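Side-chain contacts in inorganic pyrophosphatase (Anaplasma phagocytophilum, PDB 3LD3), which probably hydrolyses inorganic pyrophosphate to two phosphate ions, as a magnesium-dependent enzyme that assembles into a homohexamer: residues 56-59 against 60-64; 141-144 against 145-149; 158-161 against 162-165. All blocks are in the same frame, centred on the assembly; numbering follows the deposited sequence. Where two conformers were deposited one is given.

Interaction 1 (56-59 against 60-64); sequences EKNG and ALWVD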
loop_
_atom_site.group_PDB
_atom_site.type_symbol
_atom_site.label_atom_id
_atom_site.label_comp_id
_atom_site.label_asym_id
_atom_site.label_seq_id
_atom_site.Cartn_x
_atom_site.Cartn_y
_atom_site.Cartn_z
ATOM N N GLU A 56 1.571 22.491 -18.935
ATOM C CA GLU A 56 1.065 23.868 -18.814
ATOM C C GLU A 56 -0.071 24.133 -19.818
ATOM O O GLU A 56 -1.055 24.806 -19.491
ATOM C CB GLU A 56 2.201 24.877 -19.045
ATOM N N LYS A 57 0.068 23.607 -21.034
ATOM C CA LYS A 57 -0.971 23.751 -22.062
ATOM C C LYS A 57 -2.294 23.146 -21.561
ATOM O O LYS A 57 -3.204 23.891 -21.160
ATOM C CB LYS A 57 -0.530 23.119 -23.396
ATOM N N ASN A 58 -2.380 21.813 -21.516
ATOM C CA ASN A 58 -3.624 21.134 -21.084
ATOM C C ASN A 58 -3.972 21.254 -19.568
ATOM O O ASN A 58 -5.140 21.430 -19.204
ATOM C CB ASN A 58 -3.717 19.685 -21.641
ATOM C CG ASN A 58 -2.424 18.846 -21.450
ATOM O OD1 ASN A 58 -2.124 18.412 -20.340
ATOM N ND2 ASN A 58 -1.703 18.578 -22.540
ATOM N N GLY A 59 -2.985 21.232 -18.676
ATOM C CA GLY A 59 -3.269 21.150 -17.227
ATOM C C GLY A 59 -3.379 19.678 -16.818
ATOM O O GLY A 59 -3.706 19.338 -15.682
ATOM N N ALA A 60 -3.088 18.795 -17.756
ATOM C CA ALA A 60 -3.136 17.367 -17.504
ATOM C C ALA A 60 -1.849 16.895 -16.846
ATOM O O ALA A 60 -0.774 17.440 -17.098
ATOM C CB ALA A 60 -3.349 16.623 -18.790
ATOM N N LEU A 61 -1.972 15.865 -16.019
ATOM C CA LEU A 61 -0.816 15.164 -15.462
ATOM C C LEU A 61 -0.417 14.039 -16.426
ATOM O O LEU A 61 -1.240 13.225 -16.763
ATOM C CB LEU A 61 -1.196 14.533 -14.143
ATOM C CG LEU A 61 -0.046 14.012 -13.298
ATOM C CD1 LEU A 61 0.800 15.166 -12.771
ATOM C CD2 LEU A 61 -0.612 13.156 -12.185
ATOM N N TRP A 62 0.839 14.016 -16.853
ATOM C CA TRP A 62 1.339 13.028 -17.765
ATOM C C TRP A 62 2.351 12.149 -17.077
ATOM O O TRP A 62 3.052 12.593 -16.186
ATOM C CB TRP A 62 2.072 13.730 -18.928
ATOM C CG TRP A 62 1.157 14.375 -19.911
ATOM C CD1 TRP A 62 0.512 15.577 -19.771
ATOM C CD2 TRP A 62 0.807 13.880 -21.190
ATOM N NE1 TRP A 62 -0.238 15.833 -20.883
ATOM C CE2 TRP A 62 -0.079 14.811 -21.771
ATOM C CE3 TRP A 62 1.145 12.736 -21.905
ATOM C CZ2 TRP A 62 -0.602 14.642 -23.044
ATOM C CZ3 TRP A 62 0.585 12.556 -23.150
ATOM C CH2 TRP A 62 -0.265 13.517 -23.709
ATOM N N VAL A 63 2.467 10.900 -17.527
ATOM C CA VAL A 63 3.605 10.111 -17.193
ATOM C C VAL A 63 4.744 10.550 -18.135
ATOM O O VAL A 63 4.710 10.234 -19.331
ATOM C CB VAL A 63 3.320 8.612 -17.399
ATOM C CG1 VAL A 63 4.552 7.793 -17.026
ATOM C CG2 VAL A 63 2.087 8.183 -16.527
ATOM N N ASP A 64 5.764 11.180 -17.587
ATOM C CA ASP A 64 6.934 11.533 -18.377
ATOM C C ASP A 64 7.730 10.271 -18.664
ATOM O O ASP A 64 8.081 9.991 -19.814
ATOM C CB ASP A 64 7.810 12.539 -17.669
ATOM C CG ASP A 64 9.083 12.827 -18.455
ATOM O OD1 ASP A 64 8.976 13.316 -19.600
ATOM O OD2 ASP A 64 10.170 12.498 -17.950
#
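Asn58 OD1 is approached by two N-H groups of the residues that follow. The backbone N of Ala60 lies 2.8 Å from Asn58 OD1 and donates along a bent line, with an N-H...O angle of 139°. The indole NE1 of Trp62 donates to the same Asn58 OD1 over 3.2 Å, and this bond is straighter. Asn58 OD1 sits crowded against Ala60 in the model, so its exact place is doubtful and the lengths of both bonds are less sure.

The first bond, as modelled, closes an Asx turn over Gly59. Asn58 CG stands between its own backbone N and carbonyl carbon (chi1 48°), which curls the amide forward over the turn. Gly59 has left-handed backbone angles, a conformation easily taken without a side chain. The Trp62 ring presents its N-H edge, with Asn58 OD1 near the ring plane. The amide and indole planes are inclined at 42°.

Outward from the turn, Leu61 packs on Tyr52 and Phe54 of the paired strand. Ala60 packs on Val106 of a second subunit, and Trp62 on Asn38 of that subunit. If OD1 is placed rightly, one amide oxygen serves both a backbone N-H at the turn and the indole N-H of strand 61-66. This would tie the end of the hairpin loop to the strand it leads into.

Interaction 2 (141-144 against 145-149); sequences NIVN and YSDLP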
loop_
_atom_site.group_PDB
_atom_site.type_symbol
_atom_site.label_atom_id
_atom_site.label_comp_id
_atom_site.label_asym_id
_atom_site.label_seq_id
_atom_site.Cartn_x
_atom_site.Cartn_y
_atom_site.Cartn_z
ATOM N N ASN A 141 11.243 23.404 13.966
ATOM C CA ASN A 141 12.631 23.721 14.296
ATOM C C ASN A 141 13.580 23.397 13.157
ATOM O O ASN A 141 14.797 23.468 13.343
ATOM C CB ASN A 141 13.061 23.028 15.607
ATOM C CG ASN A 141 12.406 23.633 16.842
ATOM O OD1 ASN A 141 12.136 24.832 16.882
ATOM N ND2 ASN A 141 12.212 22.822 17.881
ATOM N N ILE A 142 13.053 23.025 11.992
ATOM C CA ILE A 142 13.862 22.845 10.788
ATOM C C ILE A 142 13.836 24.155 10.020
ATOM O O ILE A 142 12.819 24.492 9.413
ATOM C CB ILE A 142 13.359 21.691 9.888
ATOM C CG1 ILE A 142 13.343 20.387 10.662
ATOM C CG2 ILE A 142 14.230 21.577 8.654
ATOM C CD1 ILE A 142 14.742 19.943 11.190
ATOM N N VAL A 143 14.906 24.931 10.083
ATOM C CA VAL A 143 14.954 26.251 9.425
ATOM C C VAL A 143 15.889 26.292 8.219
ATOM O O VAL A 143 15.610 26.975 7.239
ATOM C CB VAL A 143 15.349 27.370 10.382
ATOM C CG1 VAL A 143 14.922 28.717 9.778
ATOM C CG2 VAL A 143 14.705 27.166 11.768
ATOM N N ASN A 144 17.000 25.549 8.308
ATOM C CA ASN A 144 17.934 25.404 7.208
ATOM C C ASN A 144 18.131 23.929 6.972
ATOM O O ASN A 144 17.905 23.115 7.870
ATOM C CB ASN A 144 19.305 26.054 7.512
ATOM C CG ASN A 144 19.248 27.558 7.449
ATOM O OD1 ASN A 144 19.152 28.146 6.375
ATOM N ND2 ASN A 144 19.290 28.200 8.616
ATOM N N TYR A 145 18.564 23.599 5.762
ATOM C CA TYR A 145 18.802 22.215 5.348
ATOM C C TYR A 145 19.715 21.492 6.341
ATOM O O TYR A 145 19.566 20.304 6.578
ATOM C CB TYR A 145 19.415 22.181 3.934
ATOM C CG TYR A 145 20.839 22.676 3.914
ATOM C CD1 TYR A 145 21.907 21.794 4.142
ATOM C CD2 TYR A 145 21.132 24.009 3.714
ATOM C CE1 TYR A 145 23.192 22.232 4.188
ATOM C CE2 TYR A 145 22.448 24.467 3.740
ATOM C CZ TYR A 145 23.473 23.572 3.972
ATOM O OH TYR A 145 24.773 24.026 3.993
ATOM N N SER A 146 20.658 22.230 6.936
ATOM C CA SER A 146 21.624 21.663 7.855
ATOM C C SER A 146 21.017 21.272 9.203
ATOM O O SER A 146 21.675 20.634 9.999
ATOM C CB SER A 146 22.772 22.647 8.055
ATOM O OG SER A 146 22.286 23.947 8.282
ATOM N N ASP A 147 19.746 21.610 9.447
ATOM C CA ASP A 147 19.041 21.118 10.632
ATOM C C ASP A 147 18.527 19.665 10.431
ATOM O O ASP A 147 18.045 19.039 11.378
ATOM C CB ASP A 147 17.860 22.034 10.962
ATOM C CG ASP A 147 18.304 23.464 11.331
ATOM O OD1 ASP A 147 19.325 23.552 12.029
ATOM O OD2 ASP A 147 17.648 24.449 10.919
ATOM N N LEU A 148 18.567 19.176 9.200
ATOM C CA LEU A 148 18.187 17.782 8.902
ATOM C C LEU A 148 19.408 16.871 8.941
ATOM O O LEU A 148 20.521 17.363 8.792
ATOM C CB LEU A 148 17.536 17.677 7.537
ATOM C CG LEU A 148 16.193 18.415 7.416
ATOM C CD1 LEU A 148 15.844 18.583 5.949
ATOM C CD2 LEU A 148 15.123 17.662 8.191
ATOM N N PRO A 149 19.209 15.552 9.138
ATOM C CA PRO A 149 20.342 14.630 9.173
ATOM C C PRO A 149 21.169 14.650 7.891
ATOM O O PRO A 149 20.623 14.631 6.777
ATOM C CB PRO A 149 19.695 13.260 9.404
ATOM C CG PRO A 149 18.372 13.607 10.079
ATOM C CD PRO A 149 17.940 14.857 9.421
HETATM O O HOH W 1 19.391 26.662 11.123
#
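Asp147 turns its carboxylate back toward Val143 and Asn144 because its CG lies anti to its own carbonyl carbon, beside the backbone N (chi1 -63°). This places OD2 within reach of two consecutive backbone N-H groups. Val143 N is 2.9 Å from Asp147 OD2 and meets it on the anti side, close to the carboxylate plane. Asn144 N is also 2.9 Å from Asp147 OD2, but it comes from above that plane. The second bond is nearly straight, at 171°. The grip is mutual, since Asp147 N donates to Asn144 O over 2.9 Å.

A water adds a third link to the oxygen. It donates to Asp147 OD2 and accepts from Asn144 ND2, which is 2.9 Å away from it. Several donors therefore share one carboxylate oxygen, which would probably help to stabilise its negative charge. The other end of the Asn144 amide looks elsewhere: OD1 accepts from the backbone N of Ala180, at the start of helix 180-195.

Apolar contacts accompany these bonds. Ile142 CD1 touches Asp147 CB at 3.8 Å, and the two side chains lie antiparallel. The same CD1 meets Leu148 CD2 at 3.8 Å, where the leucine lies across the isoleucine. Beyond them, Ile142 packs on Val130 and Leu148 on Leu128 of strand 122-131. Tyr145 meets the ring of Trp177.

The contact lies away from the predicted substrate and magnesium sites. It is a surface loop closed by an aspartate side chain on the backbone, with a 3-10 turn at 145-147 that leads to Pro149, the N-cap of helix 150-162.

Interaction 3 (158-161 against 162-165); sequences HFFS and FYKK. With PO4 (phosphate ion), chain C.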
loop_
_atom_site.group_PDB
_atom_site.type_symbol
_atom_site.label_atom_id
_atom_site.label_comp_id
_atom_site.label_asym_id
_atom_site.label_seq_id
_atom_site.Cartn_x
_atom_site.Cartn_y
_atom_site.Cartn_z
ATOM N N HIS A 158 22.867 12.025 -3.636
ATOM C CA HIS A 158 23.084 10.729 -4.272
ATOM C C HIS A 158 21.993 10.438 -5.333
ATOM O O HIS A 158 22.282 9.993 -6.472
ATOM C CB HIS A 158 23.163 9.659 -3.171
ATOM C CG HIS A 158 23.329 8.269 -3.667
ATOM N ND1 HIS A 158 22.285 7.549 -4.203
ATOM C CD2 HIS A 158 24.417 7.459 -3.720
ATOM C CE1 HIS A 158 22.714 6.350 -4.549
ATOM N NE2 HIS A 158 24.018 6.282 -4.297
ATOM N N PHE A 159 20.735 10.689 -4.973
ATOM C CA PHE A 159 19.630 10.485 -5.895
ATOM C C PHE A 159 19.849 11.237 -7.220
ATOM O O PHE A 159 19.720 10.673 -8.290
ATOM C CB PHE A 159 18.288 10.865 -5.238
ATOM C CG PHE A 159 17.098 10.735 -6.156
ATOM C CD1 PHE A 159 16.464 9.506 -6.330
ATOM C CD2 PHE A 159 16.645 11.824 -6.892
ATOM C CE1 PHE A 159 15.378 9.363 -7.223
ATOM C CE2 PHE A 159 15.567 11.690 -7.779
ATOM C CZ PHE A 159 14.927 10.469 -7.933
ATOM N N PHE A 160 20.125 12.531 -7.146
ATOM C CA PHE A 160 20.261 13.307 -8.365
ATOM C C PHE A 160 21.556 12.949 -9.104
ATOM O O PHE A 160 21.590 12.998 -10.341
ATOM C CB PHE A 160 20.129 14.804 -8.063
ATOM C CG PHE A 160 18.701 15.195 -7.766
ATOM C CD1 PHE A 160 17.771 15.201 -8.792
ATOM C CD2 PHE A 160 18.281 15.408 -6.470
ATOM C CE1 PHE A 160 16.426 15.481 -8.536
ATOM C CE2 PHE A 160 16.957 15.700 -6.210
ATOM C CZ PHE A 160 16.039 15.756 -7.244
ATOM N N SER A 161 22.561 12.509 -8.352
ATOM C CA SER A 161 23.838 12.085 -8.950
ATOM C C SER A 161 23.695 10.837 -9.812
ATOM O O SER A 161 24.435 10.683 -10.804
ATOM C CB SER A 161 24.905 11.848 -7.873
ATOM O OG SER A 161 25.367 13.051 -7.298
ATOM N N PHE A 162 22.747 9.946 -9.473
ATOM C CA PHE A 162 22.744 8.599 -10.052
ATOM C C PHE A 162 21.459 8.159 -10.743
ATOM O O PHE A 162 21.466 7.195 -11.529
ATOM C CB PHE A 162 23.196 7.561 -9.003
ATOM C CG PHE A 162 24.585 7.805 -8.478
ATOM C CD1 PHE A 162 25.682 7.787 -9.342
ATOM C CD2 PHE A 162 24.814 8.079 -7.135
ATOM C CE1 PHE A 162 26.949 8.053 -8.863
ATOM C CE2 PHE A 162 26.088 8.340 -6.647
ATOM C CZ PHE A 162 27.157 8.332 -7.512
ATOM N N TYR A 163 20.346 8.845 -10.487
ATOM C CA TYR A 163 19.070 8.381 -11.030
ATOM C C TYR A 163 18.933 8.419 -12.534
ATOM O O TYR A 163 18.100 7.701 -13.090
ATOM C CB TYR A 163 17.866 9.076 -10.388
ATOM C CG TYR A 163 17.465 10.436 -10.889
ATOM C CD1 TYR A 163 16.149 10.700 -11.239
ATOM C CD2 TYR A 163 18.385 11.468 -11.005
ATOM C CE1 TYR A 163 15.752 11.992 -11.634
ATOM C CE2 TYR A 163 18.001 12.737 -11.419
ATOM C CZ TYR A 163 16.676 12.985 -11.717
ATOM O OH TYR A 163 16.293 14.268 -12.082
ATOM N N LYS A 164 19.757 9.253 -13.183
ATOM C CA LYS A 164 19.759 9.387 -14.631
ATOM C C LYS A 164 20.928 8.650 -15.308
ATOM O O LYS A 164 21.092 8.764 -16.523
ATOM C CB LYS A 164 19.825 10.868 -15.032
ATOM C CG LYS A 164 18.487 11.588 -14.955
ATOM C CD LYS A 164 18.674 13.113 -15.099
ATOM C CE LYS A 164 17.358 13.805 -15.364
ATOM N NZ LYS A 164 17.492 15.288 -15.403
ATOM N N LYS A 165 21.686 7.849 -14.559
ATOM C CA LYS A 165 22.880 7.209 -15.112
ATOM C C LYS A 165 22.594 6.277 -16.275
ATOM O O LYS A 165 23.489 6.021 -17.088
ATOM C CB LYS A 165 23.636 6.440 -14.026
ATOM C CG LYS A 165 24.503 7.298 -13.161
ATOM C CD LYS A 165 25.803 7.714 -13.855
ATOM C CE LYS A 165 26.474 8.799 -13.073
ATOM N NZ LYS A 165 27.786 9.229 -13.658
HETATM P P PO4 C . 13.832 15.686 -14.638
HETATM O O1 PO4 C . 15.053 16.435 -15.110
HETATM O O2 PO4 C . 13.117 15.023 -15.802
HETATM O O3 PO4 C . 14.217 14.592 -13.663
HETATM O O4 PO4 C . 12.909 16.683 -13.935
HETATM O O HOH W 2 21.863 11.050 -12.491
#
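Tyr163 CB sits over the face of the Phe159 ring, 4.1 Å from its centroid, in a CH-pi contact. Tyr163 CG is placed between the backbone N and the carbonyl carbon (chi1 82°), which folds the ring back along the end of the helix. The ring then lies on Phe159 as an offset stack, with planes 29° apart. Tyr163 CD1 touches Phe159 CZ at 3.5 Å. On the other flank, Tyr163 CD2 comes close to Phe159 O. Farther along, Tyr163 CE2 meets Phe160 CD1 at 3.6 Å. Phe160 turns its edge toward the tyrosine face, offset and almost perpendicular, with planes at 85°. At the tip, Tyr163 OH donates to phosphate O3 over 2.6 Å.

Lys164 CG lies on the tyrosine face opposite Phe159. Its extended chain carries NZ to phosphate O1, 2.7 Å away, and NZ also forms a salt bridge with Glu120. Lys121 and Arg65 hold the same phosphate, which probably came from the crystallisation liquor.

The backbone places the tyrosine: Tyr163 N donates to Phe159 O over 2.9 Å, in the last turn of helix 150-162. A water bridges Phe160 O and Lys164 N. Away from the phosphate, Phe162 points an edge at the face of His158, centroids 4.7 Å apart. His158 NE2 bonds to Phe162 O of a fourth subunit, and the bond is returned from that subunit. The two Phe162 rings stack across this interface.

The arrangement is an aromatic cluster of Phe159, Phe160 and Tyr163 at a helix end, where a type I turn from Phe162 to Lys165 takes over. It sets a tyrosine at the predicted substrate site, consistent with the phosphate bound there.

The three contacts follow one another along the chain and do not touch. Interaction 3 is the one at the predicted substrate site. Interaction 1 comes within about 8 Å of it, measured between nearest atoms. Strand 61-66, which starts in interaction 1, runs on to Arg65, whose side chain touches Tyr163 and binds the phosphate. Interaction 2 closes just before helix 150-162, and interaction 3 lies at that helix's far end; their centres are 23 Å apart. Interactions 1 and 2 lie on opposite sides of the chain's centre, about 33 Å apart between centres. Each contact also meets another subunit of the hexamer, a different one each time.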